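Side-chain contacts in acetylene hydratase Ahy (PDB 2E7Z), which catalyses the hydration of acetylene to acetaldehyde, using a tungsten ion held by two molybdopterin guanine dinucleotides together with a [4Fe-4S] cluster: residues 399-402 / 406-409; 355-360 / 388-393; 85-90 / 450-455; 68-73 / 434-439. All blocks are in the same frame, centred on the assembly; numbering follows the deposited sequence. Where two conformers were deposited one is given.

Contact 1 of 4, residues 399-402 / 406-409. With NA (sodium ion), chain B.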
loop_
_atom_site.group_PDB
_atom_site.type_symbol
_atom_site.label_atom_id
_atom_site.label_comp_id
_atom_site.label_asym_id
_atom_site.label_seq_id
_atom_site.Cartn_x
_atom_site.Cartn_y
_atom_site.Cartn_z
ATOM N N ALA A 399 -13.997 11.139 -14.943
ATOM C CA ALA A 399 -15.111 10.582 -15.704
ATOM C C ALA A 399 -16.238 11.580 -15.964
ATOM O O ALA A 399 -16.823 11.607 -17.038
ATOM C CB ALA A 399 -15.679 9.350 -14.964
ATOM N N THR A 400 -16.572 12.384 -14.951
ATOM C CA THR A 400 -17.787 13.225 -15.004
ATOM C C THR A 400 -17.512 14.716 -15.123
ATOM O O THR A 400 -18.437 15.481 -15.361
ATOM C CB THR A 400 -18.686 13.054 -13.751
ATOM O OG1 THR A 400 -18.001 13.567 -12.604
ATOM C CG2 THR A 400 -19.069 11.568 -13.560
ATOM N N GLU A 401 -16.264 15.120 -14.908
ATOM C CA GLU A 401 -15.865 16.528 -14.877
ATOM C C GLU A 401 -16.386 17.250 -13.625
ATOM O O GLU A 401 -16.342 18.484 -13.553
ATOM C CB GLU A 401 -16.255 17.293 -16.169
ATOM C CG GLU A 401 -15.807 16.525 -17.406
ATOM C CD GLU A 401 -15.574 17.384 -18.635
ATOM O OE1 GLU A 401 -15.488 18.607 -18.480
ATOM O OE2 GLU A 401 -15.455 16.797 -19.733
ATOM N N LYS A 402 -16.871 16.512 -12.609
ATOM C CA LYS A 402 -17.362 17.119 -11.352
ATOM C C LYS A 402 -16.542 16.582 -10.193
ATOM O O LYS A 402 -16.219 15.380 -10.169
ATOM C CB LYS A 402 -18.838 16.797 -11.153
ATOM C CG LYS A 402 -19.751 17.461 -12.184
ATOM C CD LYS A 402 -19.796 18.967 -12.009
ATOM C CE LYS A 402 -20.722 19.596 -13.057
ATOM N NZ LYS A 402 -20.267 20.948 -13.410
ATOM N N VAL A 406 -10.651 16.827 -14.514
ATOM C CA VAL A 406 -9.266 16.351 -14.533
ATOM C C VAL A 406 -9.070 15.776 -15.936
ATOM O O VAL A 406 -9.890 14.964 -16.388
ATOM C CB VAL A 406 -9.024 15.279 -13.470
ATOM C CG1 VAL A 406 -7.664 14.579 -13.669
ATOM C CG2 VAL A 406 -9.113 15.904 -12.089
ATOM N N LYS A 407 -8.053 16.264 -16.647
ATOM C CA LYS A 407 -7.907 16.008 -18.071
ATOM C C LYS A 407 -6.528 15.545 -18.459
ATOM O O LYS A 407 -6.361 15.141 -19.607
ATOM C CB LYS A 407 -8.271 17.276 -18.875
ATOM C CG LYS A 407 -9.776 17.554 -18.825
ATOM C CD LYS A 407 -10.561 16.562 -19.678
ATOM C CE LYS A 407 -12.037 16.906 -19.630
ATOM N NZ LYS A 407 -12.749 15.959 -20.485
ATOM N N ALA A 408 -5.558 15.605 -17.546
ATOM C CA ALA A 408 -4.255 14.968 -17.761
ATOM C C ALA A 408 -4.022 13.966 -16.643
ATOM O O ALA A 408 -4.337 14.268 -15.494
ATOM C CB ALA A 408 -3.107 15.986 -17.803
ATOM N N PHE A 409 -3.448 12.808 -16.967
ATOM C CA PHE A 409 -3.258 11.757 -15.987
ATOM C C PHE A 409 -1.921 11.053 -16.221
ATOM O O PHE A 409 -1.632 10.592 -17.338
ATOM C CB PHE A 409 -4.446 10.795 -16.007
ATOM C CG PHE A 409 -4.387 9.712 -14.949
ATOM C CD1 PHE A 409 -3.782 8.475 -15.181
ATOM C CD2 PHE A 409 -4.957 9.956 -13.694
ATOM C CE1 PHE A 409 -3.763 7.495 -14.174
ATOM C CE2 PHE A 409 -4.971 8.947 -12.707
ATOM C CZ PHE A 409 -4.347 7.757 -12.933
HETATM NA NA NA B . -16.658 16.505 -21.381
HETATM O O HOH W 1 -15.145 15.178 -22.181
HETATM O O HOH W 2 -17.581 14.921 -20.411
HETATM O O HOH W 3 -17.832 16.176 -23.104
#
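In the alpha-to-beta connection that leads from helix 391-400 into strand 408-412 of the mixed sheet, E401 and K407 meet in a salt bridge beside a bound sodium ion. E401 is the first residue to leave helical geometry, with positive phi (71°), and its side chain runs extended beyond CG to present one carboxylate oxygen to two cations. The sodium is coordinated by E401 OE2 at 2.1 Å. K407 NZ donates a hydrogen bond to this same E401 OE2 at 2.9 Å. The ammonium comes in from above the carboxylate plane, 63° out of it. K407 reaches this spot by bending at chi2 (-73°) and then running straight, so that its last methylene also lies near the carboxylate, K407 CE to E401 OE2 being 3.4 Å. A second hydrogen bond from K407 NZ goes to the backbone O of N432, while I94 and Y98 of helix 80-98 pack against the lysine side chain. A methionine in place of K407 would probably leave E401 OE2 with the sodium but without its ammonium partner, and the N432 carbonyl without this donor. At the helix end, T400 OG1 accepts from K402 N in an ST turn. Three waters help complete the sodium shell; water 1, whose O is 2.2 Å from the sodium, also takes a weak hydrogen bond from K407 NZ.

Contact 2 of 4, residues 355-360 / 388-393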
loop_
_atom_site.group_PDB
_atom_site.type_symbol
_atom_site.label_atom_id
_atom_site.label_comp_id
_atom_site.label_asym_id
_atom_site.label_seq_id
_atom_site.Cartn_x
_atom_site.Cartn_y
_atom_site.Cartn_z
ATOM N N GLU A 355 -14.132 17.397 -0.429
ATOM C CA GLU A 355 -15.565 17.565 -0.277
ATOM C C GLU A 355 -16.305 16.269 0.052
ATOM O O GLU A 355 -17.521 16.313 0.313
ATOM C CB GLU A 355 -16.172 18.214 -1.534
ATOM C CG GLU A 355 -15.600 19.578 -1.909
ATOM C CD GLU A 355 -15.607 20.596 -0.783
ATOM O OE1 GLU A 355 -16.647 20.755 -0.096
ATOM O OE2 GLU A 355 -14.562 21.254 -0.587
ATOM N N THR A 356 -15.597 15.134 0.084
ATOM C CA THR A 356 -16.236 13.846 0.309
ATOM C C THR A 356 -15.608 13.080 1.458
ATOM O O THR A 356 -16.308 12.740 2.420
ATOM C CB THR A 356 -16.183 12.966 -0.961
ATOM O OG1 THR A 356 -14.826 12.884 -1.428
ATOM C CG2 THR A 356 -17.084 13.558 -2.054
ATOM N N TYR A 357 -14.297 12.846 1.371
ATOM C CA TYR A 357 -13.522 12.177 2.406
ATOM C C TYR A 357 -12.242 12.970 2.677
ATOM O O TYR A 357 -11.140 12.589 2.257
ATOM C CB TYR A 357 -13.220 10.738 2.014
ATOM C CG TYR A 357 -14.473 9.951 1.842
ATOM C CD1 TYR A 357 -15.063 9.333 2.931
ATOM C CD2 TYR A 357 -15.046 9.775 0.569
ATOM C CE1 TYR A 357 -16.226 8.595 2.793
ATOM C CE2 TYR A 357 -16.211 9.048 0.416
ATOM C CZ TYR A 357 -16.804 8.472 1.540
ATOM O OH TYR A 357 -17.962 7.742 1.391
ATOM N N PRO A 358 -12.390 14.107 3.356
ATOM C CA PRO A 358 -11.252 15.014 3.545
ATOM C C PRO A 358 -10.106 14.491 4.427
ATOM O O PRO A 358 -9.023 15.062 4.409
ATOM C CB PRO A 358 -11.911 16.257 4.195
ATOM C CG PRO A 358 -13.127 15.684 4.865
ATOM C CD PRO A 358 -13.640 14.687 3.894
ATOM N N PHE A 359 -10.344 13.474 5.242
ATOM C CA PHE A 359 -9.321 13.041 6.221
ATOM C C PHE A 359 -7.879 13.023 5.654
ATOM O O PHE A 359 -6.979 13.654 6.186
ATOM C CB PHE A 359 -9.717 11.691 6.822
ATOM C CG PHE A 359 -8.663 11.068 7.717
ATOM C CD1 PHE A 359 -7.806 11.859 8.483
ATOM C CD2 PHE A 359 -8.582 9.698 7.835
ATOM C CE1 PHE A 359 -6.818 11.278 9.293
ATOM C CE2 PHE A 359 -7.617 9.101 8.667
ATOM C CZ PHE A 359 -6.733 9.906 9.392
ATOM N N LEU A 360 -7.666 12.300 4.558
ATOM C CA LEU A 360 -6.304 12.077 4.068
ATOM C C LEU A 360 -5.761 13.183 3.151
ATOM O O LEU A 360 -4.607 13.124 2.686
ATOM C CB LEU A 360 -6.219 10.690 3.422
ATOM C CG LEU A 360 -6.409 9.494 4.391
ATOM C CD1 LEU A 360 -6.598 8.172 3.662
ATOM C CD2 LEU A 360 -5.275 9.426 5.471
ATOM N N MET A 388 -3.242 13.291 0.120
ATOM C CA MET A 388 -3.653 12.509 -1.043
ATOM C C MET A 388 -5.058 12.808 -1.491
ATOM O O MET A 388 -6.005 12.949 -0.687
ATOM C CB MET A 388 -3.558 11.006 -0.729
ATOM C CG MET A 388 -2.227 10.573 -0.123
ATOM S SD MET A 388 -2.084 8.780 0.077
ATOM C CE MET A 388 -3.015 8.514 1.613
ATOM N N ALA A 389 -5.223 12.811 -2.810
ATOM C CA ALA A 389 -6.553 12.828 -3.377
ATOM C C ALA A 389 -7.218 11.487 -3.141
ATOM O O ALA A 389 -6.590 10.432 -3.241
ATOM C CB ALA A 389 -6.487 13.127 -4.894
ATOM N N ASN A 390 -8.518 11.506 -2.903
ATOM C CA ASN A 390 -9.286 10.296 -2.735
ATOM C C ASN A 390 -9.442 9.661 -4.130
ATOM O O ASN A 390 -9.847 10.341 -5.065
ATOM C CB ASN A 390 -10.669 10.627 -2.196
ATOM C CG ASN A 390 -11.542 9.409 -2.040
ATOM O OD1 ASN A 390 -12.374 9.160 -2.895
ATOM N ND2 ASN A 390 -11.371 8.652 -0.936
ATOM N N PRO A 391 -9.097 8.371 -4.296
ATOM C CA PRO A 391 -9.192 7.787 -5.655
ATOM C C PRO A 391 -10.578 7.837 -6.284
ATOM O O PRO A 391 -10.701 8.116 -7.479
ATOM C CB PRO A 391 -8.742 6.322 -5.432
ATOM C CG PRO A 391 -7.788 6.461 -4.245
ATOM C CD PRO A 391 -8.526 7.403 -3.351
ATOM N N THR A 392 -11.623 7.549 -5.514
ATOM C CA THR A 392 -12.959 7.607 -6.068
ATOM C C THR A 392 -13.268 9.034 -6.540
ATOM O O THR A 392 -13.826 9.232 -7.608
ATOM C CB THR A 392 -13.999 7.138 -4.995
ATOM O OG1 THR A 392 -13.698 5.776 -4.655
ATOM C CG2 THR A 392 -15.422 7.234 -5.529
ATOM N N ALA A 393 -12.910 10.046 -5.738
ATOM C CA ALA A 393 -13.108 11.429 -6.182
ATOM C C ALA A 393 -12.299 11.725 -7.445
ATOM O O ALA A 393 -12.777 12.430 -8.349
ATOM C CB ALA A 393 -12.748 12.421 -5.091
HETATM O O HOH W 4 -14.729 10.616 -2.874
HETATM O O HOH W 5 -8.433 11.905 0.400
#
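N390 is the N-cap of helix 391-400, and its side chain faces the irregular loop that carries Y357. From CB, the chain sets CG anti to the backbone N (chi1 178°), and the amide then divides its work between two sides. N390 OD1 accepts from A393 N at 3.0 Å, in the carbonyl plane and on a lone pair: the capping bond. The same oxygen takes a hydrogen bond from water 4, which continues to T356 OG1. On the other branch, N390 ND2 lies 4.1 Å from both CB and CD2 of Y357, the amide turned 26° from the ring plane, and donates to Y136 OH and the G712 carbonyl. A leucine here would probably leave A393 N without its cap and break the water link to T356. Y357 OH bonds to D704. Farther along, L360 and M388 lie side by side, their CD1 and CE atoms touching, and M388 N donates to L360 O at 2.9 Å.

Contact 3 of 4, residues 85-90 / 450-455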
loop_
_atom_site.group_PDB
_atom_site.type_symbol
_atom_site.label_atom_id
_atom_site.label_comp_id
_atom_site.label_asym_id
_atom_site.label_seq_id
_atom_site.Cartn_x
_atom_site.Cartn_y
_atom_site.Cartn_z
ATOM N N ASP A 85 8.705 16.860 -25.321
ATOM C CA ASP A 85 8.242 18.098 -25.936
ATOM C C ASP A 85 6.722 18.066 -26.118
ATOM O O ASP A 85 6.027 19.029 -25.782
ATOM C CB ASP A 85 8.875 18.291 -27.310
ATOM C CG ASP A 85 10.321 18.787 -27.242
ATOM O OD1 ASP A 85 10.832 19.091 -26.130
ATOM O OD2 ASP A 85 10.931 18.874 -28.332
ATOM N N GLU A 86 6.216 16.943 -26.626
ATOM C CA GLU A 86 4.783 16.833 -26.899
ATOM C C GLU A 86 3.956 16.764 -25.625
ATOM O O GLU A 86 2.895 17.365 -25.539
ATOM C CB GLU A 86 4.492 15.630 -27.797
ATOM C CG GLU A 86 5.077 15.839 -29.199
ATOM C CD GLU A 86 4.800 14.697 -30.171
ATOM O OE1 GLU A 86 4.006 13.789 -29.839
ATOM O OE2 GLU A 86 5.389 14.690 -31.284
ATOM N N ILE A 87 4.456 16.019 -24.645
ATOM C CA ILE A 87 3.776 15.925 -23.354
ATOM C C ILE A 87 3.661 17.318 -22.728
ATOM O O ILE A 87 2.576 17.734 -22.280
ATOM C CB ILE A 87 4.484 14.908 -22.449
ATOM C CG1 ILE A 87 4.232 13.489 -22.966
ATOM C CG2 ILE A 87 3.992 15.018 -21.016
ATOM C CD1 ILE A 87 5.208 12.447 -22.394
ATOM N N ALA A 88 4.767 18.085 -22.734
ATOM C CA ALA A 88 4.763 19.423 -22.146
ATOM C C ALA A 88 3.814 20.362 -22.901
ATOM O O ALA A 88 3.039 21.114 -22.295
ATOM C CB ALA A 88 6.178 20.001 -22.117
ATOM N N GLU A 89 3.866 20.298 -24.235
ATOM C CA GLU A 89 2.990 21.141 -25.032
ATOM C C GLU A 89 1.511 20.863 -24.721
ATOM O O GLU A 89 0.724 21.790 -24.535
ATOM C CB GLU A 89 3.249 20.921 -26.522
ATOM C CG GLU A 89 2.313 21.719 -27.433
ATOM C CD GLU A 89 2.423 21.305 -28.896
ATOM O OE1 GLU A 89 3.025 20.237 -29.199
ATOM O OE2 GLU A 89 1.893 22.051 -29.749
ATOM N N LYS A 90 1.147 19.579 -24.675
ATOM C CA LYS A 90 -0.240 19.217 -24.402
ATOM C C LYS A 90 -0.653 19.538 -22.964
ATOM O O LYS A 90 -1.754 20.027 -22.726
ATOM C CB LYS A 90 -0.490 17.743 -24.713
ATOM C CG LYS A 90 -1.948 17.338 -24.544
ATOM C CD LYS A 90 -2.406 16.275 -25.547
ATOM C CE LYS A 90 -3.870 16.502 -25.917
ATOM N NZ LYS A 90 -4.465 15.397 -26.695
ATOM N N ALA A 450 -2.800 4.874 -22.836
ATOM C CA ALA A 450 -1.997 6.075 -22.800
ATOM C C ALA A 450 -1.841 6.748 -24.157
ATOM O O ALA A 450 -2.014 6.103 -25.190
ATOM C CB ALA A 450 -0.649 5.789 -22.182
ATOM N N ASP A 451 -1.490 8.041 -24.129
ATOM C CA ASP A 451 -0.974 8.735 -25.325
ATOM C C ASP A 451 0.510 8.433 -25.518
ATOM O O ASP A 451 1.011 8.371 -26.651
ATOM C CB ASP A 451 -1.187 10.233 -25.203
ATOM C CG ASP A 451 -2.651 10.574 -25.186
ATOM O OD1 ASP A 451 -3.290 10.589 -26.267
ATOM O OD2 ASP A 451 -3.185 10.822 -24.102
ATOM N N TYR A 452 1.227 8.263 -24.410
ATOM C CA TYR A 452 2.672 8.010 -24.407
ATOM C C TYR A 452 3.002 6.994 -23.351
ATOM O O TYR A 452 2.534 7.138 -22.187
ATOM C CB TYR A 452 3.494 9.295 -24.109
ATOM C CG TYR A 452 3.218 10.409 -25.089
ATOM C CD1 TYR A 452 2.169 11.304 -24.873
ATOM C CD2 TYR A 452 3.980 10.530 -26.262
ATOM C CE1 TYR A 452 1.866 12.304 -25.764
ATOM C CE2 TYR A 452 3.682 11.507 -27.206
ATOM C CZ TYR A 452 2.616 12.377 -26.949
ATOM O OH TYR A 452 2.306 13.347 -27.873
ATOM N N VAL A 453 3.800 5.995 -23.741
ATOM C CA VAL A 453 4.303 5.021 -22.791
ATOM C C VAL A 453 5.799 5.244 -22.718
ATOM O O VAL A 453 6.486 5.257 -23.749
ATOM C CB VAL A 453 3.951 3.596 -23.208
ATOM C CG1 VAL A 453 4.513 2.563 -22.192
ATOM C CG2 VAL A 453 2.430 3.444 -23.325
ATOM N N LEU A 454 6.297 5.482 -21.509
ATOM C CA LEU A 454 7.697 5.845 -21.303
ATOM C C LEU A 454 8.397 4.747 -20.554
ATOM O O LEU A 454 7.884 4.257 -19.581
ATOM C CB LEU A 454 7.830 7.171 -20.558
ATOM C CG LEU A 454 7.154 8.343 -21.259
ATOM C CD1 LEU A 454 7.308 9.561 -20.365
ATOM C CD2 LEU A 454 7.798 8.611 -22.603
ATOM N N PRO A 455 9.562 4.298 -21.060
ATOM C CA PRO A 455 10.237 3.169 -20.431
ATOM C C PRO A 455 10.993 3.455 -19.152
ATOM O O PRO A 455 11.921 4.273 -19.125
ATOM C CB PRO A 455 11.229 2.730 -21.513
ATOM C CG PRO A 455 11.582 4.008 -22.218
ATOM C CD PRO A 455 10.272 4.786 -22.261
HETATM O O HOH W 6 -5.012 12.718 -26.661
#
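Y452 of strand 452-455 lays its ring against helix 80-98, which packs on the mixed sheet holding strands 452-455 and 435-440, and meets two consecutive helix residues, E86 through its hydroxyl and I87 through a face. The polar part is one short hydrogen bond: Y452 OH donates to E86 OE1 at 2.6 Å, and the carboxylate oxygen receives it on its anti lone pair, the one away from E86 OE2. E86 OE1 lies at the ring edge, in its plane, whereas the carboxylate as a whole is turned 70° from the ring. E86 CB presses close to the same hydroxyl, 3.2 Å from Y452 OH. The apolar part is a CH-pi contact, with I87 CG1 over one ring face, 3.9 Å from the Y452 ring centroid and 26° off the normal. With CG1 beside the backbone N (chi1 -72°), the isoleucine runs alongside the ring in the opposing direction, and I87 CD1 goes on to reach L454 CD1 at 4.1 Å. Nearby, V437 of the neighbouring strand 435-440 and L498 also pack on I87. E86 OE1 has a second partner in K64, a salt bridge, and Q82 holds E86 OE2. With the Y452 hydroxyl proton and the K64 ammonium both directed at E86 OE1, the carboxylate is probably kept ionised and its rotation restricted.

Contact 4 of 4, residues 68-73 / 434-439. With MGD (2-amino-5,6-dimercapto-7-methyl-3,7,8a,9-tetrahydro-8-oxa-1,3,9,10-tetraaza-anthracen-4-one guanosine dinucleotide), chain E.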
loop_
_atom_site.group_PDB
_atom_site.type_symbol
_atom_site.label_atom_id
_atom_site.label_comp_id
_atom_site.label_asym_id
_atom_site.label_seq_id
_atom_site.Cartn_x
_atom_site.Cartn_y
_atom_site.Cartn_z
ATOM N N SER A 68 -6.504 6.678 -33.610
ATOM C CA SER A 68 -7.483 7.749 -33.661
ATOM C C SER A 68 -8.454 7.685 -32.474
ATOM O O SER A 68 -9.357 8.520 -32.362
ATOM C CB SER A 68 -8.274 7.702 -34.968
ATOM O OG SER A 68 -8.883 6.444 -35.102
ATOM N N LYS A 69 -8.300 6.684 -31.609
ATOM C CA LYS A 69 -9.144 6.580 -30.408
ATOM C C LYS A 69 -8.304 6.075 -29.240
ATOM O O LYS A 69 -7.490 5.167 -29.403
ATOM C CB LYS A 69 -10.351 5.663 -30.658
ATOM C CG LYS A 69 -11.399 5.703 -29.515
ATOM C CD LYS A 69 -12.589 4.830 -29.837
ATOM C CE LYS A 69 -13.599 4.818 -28.694
ATOM N NZ LYS A 69 -14.812 4.036 -29.097
ATOM N N ARG A 70 -8.510 6.633 -28.044
ATOM C CA ARG A 70 -7.774 6.144 -26.896
ATOM C C ARG A 70 -8.093 4.666 -26.689
ATOM O O ARG A 70 -9.257 4.271 -26.778
ATOM C CB ARG A 70 -8.139 6.956 -25.647
ATOM C CG ARG A 70 -7.352 6.514 -24.445
ATOM C CD ARG A 70 -7.570 7.418 -23.234
ATOM N NE ARG A 70 -7.346 8.830 -23.545
ATOM C CZ ARG A 70 -6.152 9.393 -23.721
ATOM N NH1 ARG A 70 -5.041 8.666 -23.639
ATOM N NH2 ARG A 70 -6.066 10.724 -23.931
ATOM N N GLY A 71 -7.056 3.883 -26.398
ATOM C CA GLY A 71 -7.166 2.408 -26.296
ATOM C C GLY A 71 -6.896 1.626 -27.561
ATOM O O GLY A 71 -6.734 0.426 -27.484
ATOM N N GLU A 72 -6.831 2.316 -28.686
ATOM C CA GLU A 72 -6.442 1.638 -29.942
ATOM C C GLU A 72 -4.954 1.321 -29.915
ATOM O O GLU A 72 -4.140 2.209 -29.617
ATOM C CB GLU A 72 -6.754 2.526 -31.135
ATOM C CG GLU A 72 -6.360 1.913 -32.484
ATOM C CD GLU A 72 -6.551 2.889 -33.634
ATOM O OE1 GLU A 72 -7.256 3.912 -33.458
ATOM O OE2 GLU A 72 -5.995 2.629 -34.718
ATOM N N GLN A 73 -4.598 0.074 -30.224
ATOM C CA GLN A 73 -3.206 -0.339 -30.096
ATOM C C GLN A 73 -2.427 -0.041 -31.377
ATOM O O GLN A 73 -2.113 -0.946 -32.173
ATOM C CB GLN A 73 -3.122 -1.817 -29.700
ATOM C CG GLN A 73 -3.829 -2.068 -28.354
ATOM C CD GLN A 73 -3.284 -1.179 -27.238
ATOM O OE1 GLN A 73 -2.122 -1.319 -26.850
ATOM N NE2 GLN A 73 -4.108 -0.246 -26.735
ATOM N N ASP A 434 -7.583 14.039 -21.839
ATOM C CA ASP A 434 -6.948 14.628 -23.024
ATOM C C ASP A 434 -5.478 14.203 -23.138
ATOM O O ASP A 434 -4.934 14.166 -24.237
ATOM C CB ASP A 434 -7.039 16.153 -22.954
ATOM C CG ASP A 434 -8.441 16.659 -23.132
ATOM O OD1 ASP A 434 -9.244 15.989 -23.816
ATOM O OD2 ASP A 434 -8.728 17.739 -22.598
ATOM N N LEU A 435 -4.853 13.824 -22.022
ATOM C CA LEU A 435 -3.460 13.374 -22.010
ATOM C C LEU A 435 -3.267 12.318 -20.954
ATOM O O LEU A 435 -3.578 12.564 -19.793
ATOM C CB LEU A 435 -2.504 14.540 -21.720
ATOM C CG LEU A 435 -1.014 14.205 -21.552
ATOM C CD1 LEU A 435 -0.397 13.669 -22.849
ATOM C CD2 LEU A 435 -0.239 15.430 -21.132
ATOM N N VAL A 436 -2.744 11.160 -21.352
ATOM C CA VAL A 436 -2.374 10.104 -20.405
ATOM C C VAL A 436 -0.945 9.698 -20.694
ATOM O O VAL A 436 -0.589 9.416 -21.860
ATOM C CB VAL A 436 -3.308 8.884 -20.504
ATOM C CG1 VAL A 436 -2.859 7.700 -19.628
ATOM C CG2 VAL A 436 -4.735 9.302 -20.219
ATOM N N VAL A 437 -0.106 9.712 -19.668
ATOM C CA VAL A 437 1.283 9.266 -19.789
ATOM C C VAL A 437 1.492 8.115 -18.823
ATOM O O VAL A 437 1.128 8.223 -17.641
ATOM C CB VAL A 437 2.246 10.415 -19.438
ATOM C CG1 VAL A 437 3.711 9.929 -19.420
ATOM C CG2 VAL A 437 2.046 11.638 -20.360
ATOM N N CYS A 438 2.037 7.004 -19.301
ATOM C CA CYS A 438 2.292 5.833 -18.472
ATOM C C CYS A 438 3.766 5.522 -18.452
ATOM O O CYS A 438 4.317 5.239 -19.520
ATOM C CB CYS A 438 1.437 4.644 -18.916
ATOM S SG CYS A 438 1.675 3.184 -17.891
ATOM N N TYR A 439 4.399 5.597 -17.287
ATOM C CA TYR A 439 5.828 5.343 -17.130
ATOM C C TYR A 439 5.959 3.977 -16.468
ATOM O O TYR A 439 5.638 3.792 -15.281
ATOM C CB TYR A 439 6.468 6.489 -16.309
ATOM C CG TYR A 439 7.896 6.267 -15.888
ATOM C CD1 TYR A 439 8.943 6.310 -16.813
ATOM C CD2 TYR A 439 8.216 6.048 -14.541
ATOM C CE1 TYR A 439 10.259 6.132 -16.401
ATOM C CE2 TYR A 439 9.512 5.866 -14.145
ATOM C CZ TYR A 439 10.537 5.913 -15.066
ATOM O OH TYR A 439 11.819 5.682 -14.610
HETATM P PB MGD E . 0.309 -2.487 -9.669
HETATM O O1B MGD E . -1.089 -1.922 -9.678
HETATM O O2B MGD E . 0.546 -3.890 -10.094
HETATM O O3B MGD E . 0.979 -2.364 -8.216
HETATM O O3A MGD E . 0.025 -1.117 -6.256
HETATM P PA MGD E . 1.274 -1.095 -7.276
HETATM O O1A MGD E . 2.565 -1.422 -6.587
HETATM O O2A MGD E . 1.138 0.185 -8.044
HETATM O "O5'" MGD E . 1.185 -1.498 -10.593
HETATM C "C5'" MGD E . 2.597 -1.503 -10.465
HETATM C "C4'" MGD E . 3.147 -1.164 -11.836
HETATM O "O4'" MGD E . 4.541 -0.861 -11.669
HETATM C "C3'" MGD E . 3.140 -2.338 -12.809
HETATM O "O3'" MGD E . 2.429 -1.953 -13.997
HETATM C "C2'" MGD E . 4.618 -2.669 -13.106
HETATM O "O2'" MGD E . 4.918 -3.111 -14.445
HETATM C "C1'" MGD E . 5.268 -1.342 -12.823
HETATM N N9 MGD E . 6.670 -1.380 -12.379
HETATM C C8 MGD E . 7.250 -2.275 -11.541
HETATM N N7 MGD E . 8.522 -1.932 -11.281
HETATM C C5 MGD E . 8.741 -0.755 -11.907
HETATM C C6 MGD E . 9.849 0.174 -12.055
HETATM O O6 MGD E . 10.946 -0.031 -11.494
HETATM N N1 MGD E . 9.609 1.273 -12.789
HETATM C C2 MGD E . 8.487 1.522 -13.458
HETATM N N2 MGD E . 8.383 2.682 -14.168
HETATM N N3 MGD E . 7.436 0.712 -13.375
HETATM C C4 MGD E . 7.528 -0.402 -12.620
HETATM C C10 MGD E . 0.126 -1.945 -5.097
HETATM C C11 MGD E . -0.974 -1.509 -4.154
HETATM O O11 MGD E . -2.196 -1.872 -4.795
HETATM C C12 MGD E . -0.830 -2.212 -2.826
HETATM S S12 MGD E . 0.676 -2.116 -2.020
HETATM C C13 MGD E . -1.872 -2.845 -2.262
HETATM S S13 MGD E . -1.714 -3.753 -0.830
HETATM C C14 MGD E . -3.249 -2.826 -2.850
HETATM N N15 MGD E . -3.636 -4.122 -3.386
HETATM C C16 MGD E . -4.838 -4.116 -4.032
HETATM C C17 MGD E . -5.761 -5.258 -4.072
HETATM O O17 MGD E . -5.478 -6.324 -3.480
HETATM N N18 MGD E . -6.914 -5.108 -4.753
HETATM C C19 MGD E . -7.258 -3.963 -5.395
HETATM N N19 MGD E . -8.425 -3.878 -6.067
HETATM N N20 MGD E . -6.448 -2.897 -5.418
HETATM C C21 MGD E . -5.279 -2.915 -4.764
HETATM N N22 MGD E . -4.502 -1.830 -4.772
HETATM C C23 MGD E . -3.324 -1.740 -3.935
#
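V436 CG2 sits over one face of the R70 guanidinium, 3.5 Å from R70 NH1 and offset toward its rim. At the guanidinium edge, in its plane, lies the carbonyl oxygen of D434, 3.6 Å from R70 NH2. R70 reaches the strand with CG anti to its own N (chi1 -178°) and a bend at chi3. Its polar end is fixed from outside: NH1 bonds to the L449 carbonyl and makes a salt bridge with D451, while NH2 bonds to the Q433 carbonyl. R70 is the second residue of a type II beta turn from K69 to E72, with G71 (phi 92°) third; E72 N closes it on K69 O. The turn joins strands 63-65 and 75-77 at one side of the mixed sheet, and R70 extends to the start of strand 435-440, in the middle of the sheet. At the strand's far end, Y439 O accepts from the cofactor's guanine N2 at 3.2 Å, and that amine also lies over the Y439 ring.

Overall arrangement
Contacts 1, 3 and 4 all reach one mixed sheet, in which strand 435-440 runs between strands 408-412 and 452-455. Contacts 3 and 4 are the closest pair, their centres 9 Å apart; D451 N probably bonds to V436 O, and L454 N to C438 O, both at 2.8 Å. Contact 1 joins contact 4 along the neighbouring strand, through probable hydrogen bonds K407 O to D434 N and F409 N to L435 O, both 2.8 Å. Contact 2 borders the far end of this sheet, at its outermost strand 131-132, and shares helix 391-400 with contact 1, their centres 15 Å apart. Contact 4 touches the cofactor's guanine end at Y439; in contact 2, the M388 side chain lies about 13 Å from the tungsten.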